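Local coordinates for N-acetyl-beta-D glucosaminidase (Rhizomucor miehei CAU432, PDB 4ZM6), which probably cleaves beta-linked N-acetylglucosamine units with a family 3 glycoside hydrolase region and acetylates glucosamine from acetyl-CoA with a GCN5-related acetyltransferase region, at residues Thr376-Thr381 with Gln491-Leu496; Asp750-Arg755 with Leu767-Thr772; Gly795-Val800 with Gly814-Ala819. All coordinates share one frame; numbering follows the deposited sequence.

Followed from the N terminus, the chain first reaches interaction 1, which closes a loop of 109 residues by pairing edge strand 373-377 with strand 494-497 of a six-stranded mixed sheet. Interaction 2 then closes a short hairpin between strands 751-756 and 763-771. Interaction 3 packs strand 794-802 against helix 811-825, closing a connection of 13 residues within the beta-alpha-beta unit that strand 830-836 completes. The three follow in series, neither nesting nor crossing. Interaction 1 lies about 69 Å, centre to centre, from the other two. Interactions 2 and 3 touch, because strands 763-771 and 794-802 are sheet neighbours and Leu767 packs against the helix.

Interaction 1 of 3, residues Thr376-Thr381 with Gln491-Leu496; sequences TNRKNT and QVDTYL
An antiparallel strand pair at the edge of a six-stranded mixed sheet joins Thr376-Asn377 to Thr494-Tyr495, and the chain leaves it through a type I turn from Asn377 to Asn380. Thr376 and Tyr495 form the hydrogen-bonded pair: Thr376 N reaches Tyr495 O at 3.2 Å, and Tyr495 N returns to Thr376 O at 3.1 Å. Asn377 and Thr494 form the non-hydrogen-bonded pair that follows.

Beyond the end of strand 373-377, Arg378 turns to Asp493, just before strand 494-497. The carbonyl O of Asp493 accepts Arg378 N at 2.8 Å, while its side chain crosses that of Arg378 at about a right angle. Arg378 NE makes a salt bridge to Asp493 OD1 at 3.2 Å, approaching the anti lone pair, with the guanidinium and carboxylate planes 72° apart. Bends at chi2 and chi3 fold the arginine back over residues 491-493, so that Val492 O lies over one guanidinium face and NH2 makes a weak bond to Gln491 O at 3.3 Å. NH2 also bonds to Pro490 O, and NH1 forms a salt bridge with Asp532. Lys379 lies near without a salt bridge, its CE 3.4 Å from Asp493 OD2; the two positive side chains would probably favour the ionised carboxylate.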
loop_
_atom_site.group_PDB
_atom_site.type_symbol
_atom_site.label_atom_id
_atom_site.label_comp_id
_atom_site.label_asym_id
_atom_site.label_seq_id
_atom_site.Cartn_x
_atom_site.Cartn_y
_atom_site.Cartn_z
ATOM N N THR A 376 28.196 -16.482 -4.136
ATOM C CA THR A 376 28.402 -17.900 -3.854
ATOM C C THR A 376 29.800 -18.125 -3.314
ATOM O O THR A 376 30.713 -17.342 -3.558
ATOM C CB THR A 376 28.162 -18.804 -5.089
ATOM O OG1 THR A 376 29.084 -18.474 -6.131
ATOM C CG2 THR A 376 26.733 -18.645 -5.605
ATOM N N ASN A 377 29.940 -19.204 -2.558
ATOM C CA ASN A 377 31.185 -19.546 -1.901
ATOM C C ASN A 377 31.086 -21.007 -1.457
ATOM O O ASN A 377 31.239 -21.339 -0.277
ATOM C CB ASN A 377 31.425 -18.601 -0.715
ATOM C CG ASN A 377 32.851 -18.642 -0.200
ATOM O OD1 ASN A 377 33.759 -19.168 -0.846
ATOM N ND2 ASN A 377 33.054 -18.076 0.971
ATOM N N ARG A 378 30.812 -21.873 -2.432
ATOM C CA ARG A 378 30.541 -23.288 -2.183
ATOM C C ARG A 378 31.690 -24.045 -1.505
ATOM O O ARG A 378 31.441 -24.937 -0.696
ATOM C CB ARG A 378 30.143 -23.999 -3.490
ATOM C CG ARG A 378 28.640 -24.189 -3.678
ATOM C CD ARG A 378 28.007 -23.228 -4.674
ATOM N NE ARG A 378 28.380 -23.547 -6.055
ATOM C CZ ARG A 378 27.799 -23.048 -7.151
ATOM N NH1 ARG A 378 26.780 -22.194 -7.074
ATOM N NH2 ARG A 378 28.246 -23.414 -8.344
ATOM N N LYS A 379 32.934 -23.691 -1.828
ATOM C CA LYS A 379 34.112 -24.350 -1.244
ATOM C C LYS A 379 34.754 -23.547 -0.105
ATOM O O LYS A 379 35.841 -23.889 0.351
ATOM C CB LYS A 379 35.174 -24.584 -2.319
ATOM C CG LYS A 379 34.672 -25.205 -3.613
ATOM C CD LYS A 379 34.276 -26.664 -3.450
ATOM C CE LYS A 379 34.671 -27.475 -4.678
ATOM N NZ LYS A 379 34.359 -28.924 -4.536
ATOM N N ASN A 380 34.094 -22.485 0.351
ATOM C CA ASN A 380 34.667 -21.567 1.343
ATOM C C ASN A 380 36.050 -21.024 0.964
ATOM O O ASN A 380 36.870 -20.745 1.833
ATOM C CB ASN A 380 34.703 -22.211 2.733
ATOM C CG ASN A 380 33.327 -22.320 3.358
ATOM O OD1 ASN A 380 32.803 -21.352 3.903
ATOM N ND2 ASN A 380 32.738 -23.506 3.289
ATOM N N THR A 381 36.282 -20.858 -0.338
ATOM C CA THR A 381 37.501 -20.250 -0.853
ATOM C C THR A 381 37.718 -18.881 -0.214
ATOM O O THR A 381 38.828 -18.559 0.211
ATOM C CB THR A 381 37.419 -20.089 -2.385
ATOM O OG1 THR A 381 37.100 -21.352 -2.985
ATOM C CG2 THR A 381 38.735 -19.574 -2.956
ATOM N N GLN A 491 28.628 -23.027 -12.630
ATOM C CA GLN A 491 29.547 -24.013 -12.045
ATOM C C GLN A 491 30.512 -23.336 -11.068
ATOM O O GLN A 491 30.964 -23.959 -10.101
ATOM C CB GLN A 491 30.383 -24.754 -13.110
ATOM C CG GLN A 491 29.820 -24.822 -14.532
ATOM C CD GLN A 491 30.221 -23.633 -15.410
ATOM O OE1 GLN A 491 31.345 -23.124 -15.330
ATOM N NE2 GLN A 491 29.302 -23.201 -16.268
ATOM N N VAL A 492 30.834 -22.070 -11.340
ATOM C CA VAL A 492 31.786 -21.314 -10.533
ATOM C C VAL A 492 31.317 -21.291 -9.088
ATOM O O VAL A 492 30.237 -20.794 -8.792
ATOM C CB VAL A 492 31.968 -19.874 -11.060
ATOM C CG1 VAL A 492 32.776 -19.032 -10.082
ATOM C CG2 VAL A 492 32.652 -19.897 -12.418
ATOM N N ASP A 493 32.143 -21.846 -8.206
ATOM C CA ASP A 493 31.794 -22.035 -6.800
ATOM C C ASP A 493 31.936 -20.765 -5.977
ATOM O O ASP A 493 31.302 -20.633 -4.926
ATOM C CB ASP A 493 32.671 -23.129 -6.180
ATOM C CG ASP A 493 32.337 -24.518 -6.701
ATOM O OD1 ASP A 493 31.140 -24.805 -6.921
ATOM O OD2 ASP A 493 33.275 -25.328 -6.881
ATOM N N THR A 494 32.759 -19.829 -6.441
ATOM C CA THR A 494 33.076 -18.650 -5.638
ATOM C C THR A 494 33.035 -17.376 -6.498
ATOM O O THR A 494 33.885 -17.161 -7.362
ATOM C CB THR A 494 34.391 -18.856 -4.835
ATOM O OG1 THR A 494 35.108 -17.623 -4.707
ATOM C CG2 THR A 494 35.276 -19.916 -5.487
ATOM N N TYR A 495 32.020 -16.552 -6.234
ATOM C CA TYR A 495 31.660 -15.408 -7.069
ATOM C C TYR A 495 31.164 -14.259 -6.190
ATOM O O TYR A 495 30.439 -14.483 -5.217
ATOM C CB TYR A 495 30.562 -15.837 -8.048
ATOM C CG TYR A 495 29.963 -14.738 -8.908
ATOM C CD1 TYR A 495 30.654 -14.219 -9.996
ATOM C CD2 TYR A 495 28.684 -14.245 -8.651
ATOM C CE1 TYR A 495 30.103 -13.223 -10.786
ATOM C CE2 TYR A 495 28.124 -13.253 -9.436
ATOM C CZ TYR A 495 28.838 -12.748 -10.500
ATOM O OH TYR A 495 28.283 -11.769 -11.285
ATOM N N LEU A 496 31.569 -13.038 -6.534
ATOM C CA LEU A 496 31.137 -11.836 -5.811
ATOM C C LEU A 496 30.864 -10.701 -6.788
ATOM O O LEU A 496 31.225 -10.783 -7.956
ATOM C CB LEU A 496 32.180 -11.398 -4.770
ATOM C CG LEU A 496 33.507 -10.804 -5.269
ATOM C CD1 LEU A 496 34.059 -9.800 -4.267
ATOM C CD2 LEU A 496 34.535 -11.888 -5.558
#

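Interaction 2 of 3, residues Asp750-Arg755 with Leu767-Thr772; sequences DLIVAR and LILNTT
Asp750 and Leu769 meet at one end of an antiparallel hairpin formed by strands 751-756 and 763-771, and the aspartate can be followed outward atom by atom. Its CB lies against Leu769 O, and its CG is still only 3.3 Å from Leu769 O. The carboxylate then runs obliquely past Leu769, taking OD1 to 3.9 Å from Leu769 CB and OD2 to 4.0 Å from Asn770 CA. The charge itself is met from elsewhere: OD2 makes a salt bridge to Arg779 and a hydrogen bond with Ser775, and OD1 a salt bridge to Arg826.

The backbone supplies the register. Asp750 O accepts Leu769 N at 2.7 Å. Farther along, Ile752 and Leu767 exchange two bonds, Ile752 N to Leu767 O at 3.1 Å and Leu767 N to Ile752 O at 2.9 Å. On the face carrying Ile752, that side chain crosses Leu769, its CG1 3.6 Å from Leu769 CD1. Leu751 and Ile768 lie side by side on the other face, CD2 to CG1 4.1 Å, where helix 736-745 covers them. The hairpin thus has apolar contacts on both faces, while two arginines probably balance the charge of the buried Asp750 carboxylate and favour its ionised form.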
loop_
_atom_site.group_PDB
_atom_site.type_symbol
_atom_site.label_atom_id
_atom_site.label_comp_id
_atom_site.label_asym_id
_atom_site.label_seq_id
_atom_site.Cartn_x
_atom_site.Cartn_y
_atom_site.Cartn_z
ATOM N N ASP A 750 -4.593 21.703 37.466
ATOM C CA ASP A 750 -3.165 21.787 37.189
ATOM C C ASP A 750 -2.770 23.080 36.457
ATOM O O ASP A 750 -1.588 23.405 36.366
ATOM C CB ASP A 750 -2.724 20.566 36.373
ATOM C CG ASP A 750 -2.676 19.284 37.203
ATOM O OD1 ASP A 750 -2.625 19.377 38.451
ATOM O OD2 ASP A 750 -2.687 18.179 36.605
ATOM N N LEU A 751 -3.744 23.818 35.939
ATOM C CA LEU A 751 -3.449 25.033 35.191
ATOM C C LEU A 751 -3.495 26.229 36.128
ATOM O O LEU A 751 -4.566 26.752 36.440
ATOM C CB LEU A 751 -4.431 25.209 34.032
ATOM C CG LEU A 751 -4.667 23.954 33.186
ATOM C CD1 LEU A 751 -5.552 24.284 31.995
ATOM C CD2 LEU A 751 -3.356 23.334 32.731
ATOM N N ILE A 752 -2.316 26.639 36.583
ATOM C CA ILE A 752 -2.165 27.757 37.501
ATOM C C ILE A 752 -1.803 29.015 36.732
ATOM O O ILE A 752 -1.013 28.975 35.798
ATOM C CB ILE A 752 -1.052 27.483 38.530
ATOM C CG1 ILE A 752 -1.308 26.158 39.250
ATOM C CG2 ILE A 752 -0.942 28.626 39.532
ATOM C CD1 ILE A 752 -2.681 26.056 39.886
ATOM N N VAL A 753 -2.384 30.130 37.148
ATOM C CA VAL A 753 -2.082 31.420 36.567
ATOM C C VAL A 753 -1.784 32.407 37.678
ATOM O O VAL A 753 -2.278 32.256 38.796
ATOM C CB VAL A 753 -3.254 31.968 35.728
ATOM C CG1 VAL A 753 -3.415 31.163 34.450
ATOM C CG2 VAL A 753 -4.551 31.976 36.528
ATOM N N ALA A 754 -0.955 33.400 37.359
ATOM C CA ALA A 754 -0.779 34.577 38.195
ATOM C C ALA A 754 -1.663 35.678 37.628
ATOM O O ALA A 754 -1.728 35.847 36.408
ATOM C CB ALA A 754 0.675 35.013 38.205
ATOM N N ARG A 755 -2.359 36.398 38.511
ATOM C CA ARG A 755 -3.200 37.541 38.125
ATOM C C ARG A 755 -2.819 38.786 38.913
ATOM O O ARG A 755 -2.279 38.695 40.016
ATOM C CB ARG A 755 -4.678 37.241 38.366
ATOM C CG ARG A 755 -5.267 36.191 37.447
ATOM C CD ARG A 755 -6.739 35.955 37.754
ATOM N NE ARG A 755 -7.549 35.920 36.531
ATOM C CZ ARG A 755 -8.118 34.835 36.004
ATOM N NH1 ARG A 755 -8.825 34.958 34.891
ATOM N NH2 ARG A 755 -8.000 33.635 36.573
ATOM N N LEU A 767 1.602 28.494 34.564
ATOM C CA LEU A 767 2.357 27.244 34.443
ATOM C C LEU A 767 1.445 26.040 34.577
ATOM O O LEU A 767 0.289 26.174 34.967
ATOM C CB LEU A 767 3.496 27.172 35.466
ATOM C CG LEU A 767 3.132 27.101 36.952
ATOM C CD1 LEU A 767 2.622 25.725 37.354
ATOM C CD2 LEU A 767 4.340 27.470 37.799
ATOM N N ILE A 768 1.990 24.866 34.260
ATOM C CA ILE A 768 1.244 23.611 34.260
ATOM C C ILE A 768 1.782 22.682 35.328
ATOM O O ILE A 768 2.904 22.193 35.215
ATOM C CB ILE A 768 1.351 22.887 32.898
ATOM C CG1 ILE A 768 0.648 23.693 31.805
ATOM C CG2 ILE A 768 0.737 21.491 32.977
ATOM C CD1 ILE A 768 0.994 23.235 30.406
ATOM N N LEU A 769 0.971 22.432 36.353
ATOM C CA LEU A 769 1.296 21.446 37.375
ATOM C C LEU A 769 1.004 20.042 36.876
ATOM O O LEU A 769 0.300 19.845 35.880
ATOM C CB LEU A 769 0.473 21.671 38.647
ATOM C CG LEU A 769 0.777 22.885 39.516
ATOM C CD1 LEU A 769 -0.275 23.010 40.607
ATOM C CD2 LEU A 769 2.166 22.775 40.119
ATOM N N ASN A 770 1.563 19.073 37.589
ATOM C CA ASN A 770 1.169 17.684 37.456
ATOM C C ASN A 770 1.462 16.977 38.771
ATOM O O ASN A 770 2.401 17.349 39.480
ATOM C CB ASN A 770 1.912 17.016 36.295
ATOM C CG ASN A 770 3.341 16.648 36.644
ATOM O OD1 ASN A 770 4.271 17.382 36.325
ATOM N ND2 ASN A 770 3.520 15.511 37.312
ATOM N N THR A 771 0.657 15.972 39.098
ATOM C CA THR A 771 0.868 15.194 40.309
ATOM C C THR A 771 0.366 13.771 40.113
ATOM O O THR A 771 -0.765 13.558 39.675
ATOM C CB THR A 771 0.138 15.809 41.518
ATOM O OG1 THR A 771 0.570 17.161 41.717
ATOM C CG2 THR A 771 0.410 15.004 42.780
ATOM N N THR A 772 1.212 12.807 40.453
ATOM C CA THR A 772 0.854 11.404 40.377
ATOM C C THR A 772 -0.424 11.100 41.169
ATOM O O THR A 772 -0.545 11.476 42.330
ATOM C CB THR A 772 2.005 10.541 40.918
ATOM O OG1 THR A 772 3.224 10.918 40.270
ATOM C CG2 THR A 772 1.735 9.051 40.698
#

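Interaction 3 of 3, residues Gly795-Val800 with Gly814-Ala819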
loop_
_atom_site.group_PDB
_atom_site.type_symbol
_atom_site.label_atom_id
_atom_site.label_comp_id
_atom_site.label_asym_id
_atom_site.label_seq_id
_atom_site.Cartn_x
_atom_site.Cartn_y
_atom_site.Cartn_z
ATOM N N GLY A 795 5.338 14.742 41.654
ATOM C CA GLY A 795 4.679 15.667 40.735
ATOM C C GLY A 795 5.699 16.556 40.052
ATOM O O GLY A 795 6.882 16.245 40.047
ATOM N N GLY A 796 5.247 17.664 39.480
ATOM C CA GLY A 796 6.151 18.586 38.815
ATOM C C GLY A 796 5.430 19.729 38.139
ATOM O O GLY A 796 4.230 19.925 38.337
ATOM N N MET A 797 6.165 20.483 37.329
ATOM C CA MET A 797 5.599 21.626 36.618
ATOM C C MET A 797 6.218 21.767 35.231
ATOM O O MET A 797 7.224 21.128 34.927
ATOM C CB MET A 797 5.813 22.912 37.423
ATOM C CG MET A 797 7.253 23.403 37.453
ATOM S SD MET A 797 7.510 24.727 38.642
ATOM C CE MET A 797 7.494 23.782 40.154
ATOM N N ALA A 798 5.616 22.623 34.409
ATOM C CA ALA A 798 6.053 22.823 33.026
ATOM C C ALA A 798 5.455 24.095 32.429
ATOM O O ALA A 798 4.624 24.753 33.047
ATOM C CB ALA A 798 5.677 21.615 32.175
ATOM N N CYS A 799 5.897 24.434 31.223
ATOM C CA CYS A 799 5.398 25.597 30.495
ATOM C C CYS A 799 5.217 26.812 31.406
ATOM O O CYS A 799 4.172 27.466 31.416
ATOM C CB CYS A 799 4.119 25.229 29.754
ATOM S SG CYS A 799 4.329 23.762 28.705
ATOM N N VAL A 800 6.274 27.088 32.167
ATOM C CA VAL A 800 6.369 28.255 33.033
ATOM C C VAL A 800 6.700 29.462 32.168
ATOM O O VAL A 800 7.617 29.412 31.341
ATOM C CB VAL A 800 7.508 28.086 34.056
ATOM C CG1 VAL A 800 7.685 29.351 34.883
ATOM C CG2 VAL A 800 7.261 26.876 34.949
ATOM N N GLY A 814 8.249 33.570 41.764
ATOM C CA GLY A 814 7.080 33.496 42.624
ATOM C C GLY A 814 6.156 32.355 42.263
ATOM O O GLY A 814 5.881 31.482 43.092
ATOM N N ILE A 815 5.686 32.358 41.019
ATOM C CA ILE A 815 4.755 31.335 40.546
ATOM C C ILE A 815 5.346 29.927 40.611
ATOM O O ILE A 815 4.624 28.966 40.874
ATOM C CB ILE A 815 4.247 31.633 39.122
ATOM C CG1 ILE A 815 3.029 30.769 38.804
ATOM C CG2 ILE A 815 5.347 31.424 38.091
ATOM C CD1 ILE A 815 2.310 31.188 37.543
ATOM N N VAL A 816 6.649 29.803 40.390
ATOM C CA VAL A 816 7.314 28.510 40.549
ATOM C C VAL A 816 7.337 28.124 42.023
ATOM O O VAL A 816 7.065 26.980 42.372
ATOM C CB VAL A 816 8.747 28.520 39.959
ATOM C CG1 VAL A 816 9.555 27.322 40.431
ATOM C CG2 VAL A 816 8.683 28.526 38.443
ATOM N N ALA A 817 7.660 29.081 42.887
ATOM C CA ALA A 817 7.719 28.825 44.326
ATOM C C ALA A 817 6.339 28.439 44.844
ATOM O O ALA A 817 6.202 27.560 45.700
ATOM C CB ALA A 817 8.255 30.044 45.067
ATOM N N HIS A 818 5.319 29.093 44.304
ATOM C CA HIS A 818 3.943 28.757 44.624
ATOM C C HIS A 818 3.612 27.343 44.158
ATOM O O HIS A 818 3.001 26.574 44.895
ATOM C CB HIS A 818 2.990 29.752 43.975
ATOM C CG HIS A 818 1.597 29.669 44.504
ATOM N ND1 HIS A 818 0.567 29.078 43.803
ATOM C CD2 HIS A 818 1.066 30.087 45.677
ATOM C CE1 HIS A 818 -0.542 29.147 44.517
ATOM N NE2 HIS A 818 -0.266 29.753 45.658
ATOM N N ALA A 819 4.029 27.005 42.939
ATOM C CA ALA A 819 3.853 25.656 42.402
ATOM C C ALA A 819 4.467 24.594 43.314
ATOM O O ALA A 819 3.893 23.520 43.494
ATOM C CB ALA A 819 4.448 25.556 41.005
#
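Apolar strand-on-helix packing joins Met797 and Val800 to Val816 and Ala819 within a beta-alpha-beta unit, where strand 794-802 is followed by helix 811-825 and then by the parallel strand 830-836. Such a unit is the core element of the GNAT fold, to which this region's sequence family points. The axes of segments 795-800 and 814-819 come within 9.7 Å and run at 155°.

Met797 carries the larger share of the strand's side of the contact. Its CG lies between the backbone N and the carbonyl carbon (chi1 72°), and an extended chi2 sends the sulfur straight outward to meet Val816 CG1 at 3.8 Å. A bend at chi3 then turns the methyl group aside, leaving CE 3.6 Å from Ala819 CB. Val816 and Ala819 are three residues apart on the helix, so their side chains offer neighbouring surfaces to the bent thioether.

Val800 extends the patch: its CG1 meets Val816 CG2 at 3.8 Å, the two valines crossing at about a right angle, and Ile815 CG2 adds a looser contact. Cys799 has a left-handed backbone conformation, which probably lets both Met797 and Val800 face the helix, consistent with the bulge that GNAT enzymes have in this strand. Leu767 of the adjoining strand packs on Ile815 and Ala819; Tyr842 touches Val800 and Phe841 touches Val816. Methyl groups and a thioether therefore carry the contact, which rests on shape and burial rather than directional bonds.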